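Local coordinates for protein B (Streptococcus agalactiae, PDB 5H6I) that permeabilises target membranes as the pore-forming CAMP factor toxin and is also classed among bacterial Fc-binding proteins that bind IgG, at residues K201-K204 / V205-T208. Sequence-based numbering, arbitrary orientation.
Sequences KEFK and VYNT
The first turn of helix 203-220 starts here, with Glu202 at the N-cap position and its carbonyl turned into the helix. Glu202 O receives two weak bonds, from Val205 N at 3.2 Å through a strongly bent hydrogen bond (N-H...O 127°) and from Tyr206 N at 3.4 Å through a much straighter one. The i to i+4 pattern thus begins weakly at Glu202 O and then firms up: Asn207 N hydrogen-bonds to Phe203 O at 2.7 Å, and Thr208 N to Lys204 O at 3.0 Å.

This turn belongs to the C-terminal group of three helices, 179-196, 203-220 and 227-245, and falls within the last of three successive repeats of eleven residues. Ahead of the cap, Lys201 lays its CB against CG1 of Val205 (3.7 Å), while Val205 and Tyr206 also touch Val197 and Leu198 in the loop from helix 179-196.

The Phe203 ring reaches forward along the helix, its CG anti to the backbone N (chi1 172°). Phe203 CE1 meets CD1 of Tyr206 at 3.8 Å, an apolar contact with the two rings oblique to each other. Asn207 comes over one face of the same phenyl ring: its CB stands above the rim and Asn207 ND2 is 3.8 Å from Phe203 CE2, with ring and amide planes inclined by 37°. A sulfate ion, probably from the crystallisation liquor, lies near the Asn207 side chain. Thr208 turns OG1 back toward the preceding turn, with Val205 O and Lys204 O as alternative acceptors for its one proton.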
loop_
_atom_site.group_PDB
_atom_site.type_symbol
_atom_site.label_atom_id
_atom_site.label_comp_id
_atom_site.label_asym_id
_atom_site.label_seq_id
_atom_site.Cartn_x
_atom_site.Cartn_y
_atom_site.Cartn_z
ATOM N N LYS A 201 -4.699 33.207 10.808
ATOM C CA LYS A 201 -4.140 34.292 10.017
ATOM C C LYS A 201 -5.219 34.948 9.161
ATOM O O LYS A 201 -6.333 34.440 9.014
ATOM C CB LYS A 201 -3.003 33.776 9.136
ATOM C CG LYS A 201 -1.957 32.962 9.878
ATOM C CD LYS A 201 -0.900 33.858 10.501
ATOM C CE LYS A 201 0.077 33.056 11.344
ATOM N NZ LYS A 201 -0.286 33.071 12.787
ATOM N N GLU A 202 -4.874 36.101 8.592
ATOM C CA GLU A 202 -5.767 36.764 7.655
ATOM C C GLU A 202 -5.967 35.894 6.416
ATOM O O GLU A 202 -5.192 34.977 6.137
ATOM C CB GLU A 202 -5.215 38.135 7.263
ATOM C CG GLU A 202 -3.705 38.177 7.107
ATOM C CD GLU A 202 -3.183 39.580 6.871
ATOM O OE1 GLU A 202 -4.005 40.485 6.616
ATOM O OE2 GLU A 202 -1.952 39.778 6.938
ATOM N N PHE A 203 -7.032 36.194 5.667
ATOM C CA PHE A 203 -7.398 35.334 4.546
ATOM C C PHE A 203 -6.340 35.335 3.448
ATOM O O PHE A 203 -6.139 34.308 2.790
ATOM C CB PHE A 203 -8.747 35.751 3.964
ATOM C CG PHE A 203 -9.090 35.041 2.686
ATOM C CD1 PHE A 203 -9.422 33.696 2.696
ATOM C CD2 PHE A 203 -9.063 35.711 1.473
ATOM C CE1 PHE A 203 -9.729 33.032 1.522
ATOM C CE2 PHE A 203 -9.371 35.053 0.295
ATOM C CZ PHE A 203 -9.704 33.712 0.321
ATOM N N LYS A 204 -5.661 36.466 3.231
ATOM C CA LYS A 204 -4.670 36.522 2.160
ATOM C C LYS A 204 -3.510 35.571 2.420
ATOM O O LYS A 204 -2.908 35.053 1.473
ATOM C CB LYS A 204 -4.166 37.957 1.977
ATOM C CG LYS A 204 -3.250 38.463 3.080
ATOM C CD LYS A 204 -3.156 39.981 3.062
ATOM C CE LYS A 204 -2.691 40.493 1.706
ATOM N NZ LYS A 204 -1.222 40.329 1.520
ATOM N N VAL A 205 -3.188 35.321 3.692
ATOM C CA VAL A 205 -2.201 34.298 4.020
ATOM C C VAL A 205 -2.745 32.915 3.682
ATOM O O VAL A 205 -2.039 32.076 3.108
ATOM C CB VAL A 205 -1.797 34.411 5.501
ATOM C CG1 VAL A 205 -1.139 33.129 5.980
ATOM C CG2 VAL A 205 -0.873 35.601 5.708
ATOM N N TYR A 206 -4.011 32.661 4.023
ATOM C CA TYR A 206 -4.652 31.406 3.645
ATOM C C TYR A 206 -4.699 31.246 2.130
ATOM O O TYR A 206 -4.518 30.140 1.608
ATOM C CB TYR A 206 -6.062 31.346 4.238
ATOM C CG TYR A 206 -6.860 30.113 3.865
ATOM C CD1 TYR A 206 -7.640 30.086 2.713
ATOM C CD2 TYR A 206 -6.846 28.983 4.671
ATOM C CE1 TYR A 206 -8.370 28.963 2.370
ATOM C CE2 TYR A 206 -7.577 27.858 4.336
ATOM C CZ TYR A 206 -8.336 27.852 3.186
ATOM O OH TYR A 206 -9.062 26.733 2.851
ATOM N N ASN A 207 -4.938 32.343 1.408
ATOM C CA ASN A 207 -5.043 32.270 -0.046
ATOM C C ASN A 207 -3.699 31.950 -0.687
ATOM O O ASN A 207 -3.628 31.141 -1.620
ATOM C CB ASN A 207 -5.601 33.583 -0.594
ATOM C CG ASN A 207 -6.238 33.422 -1.961
ATOM O OD1 ASN A 207 -6.170 32.355 -2.569
ATOM N ND2 ASN A 207 -6.860 34.487 -2.451
ATOM N N THR A 208 -2.620 32.573 -0.205
ATOM C CA THR A 208 -1.305 32.327 -0.790
ATOM C C THR A 208 -0.830 30.907 -0.508
ATOM O O THR A 208 -0.188 30.282 -1.360
ATOM C CB THR A 208 -0.290 33.345 -0.267
ATOM O OG1 THR A 208 -0.291 33.335 1.166
ATOM C CG2 THR A 208 -0.629 34.744 -0.765
#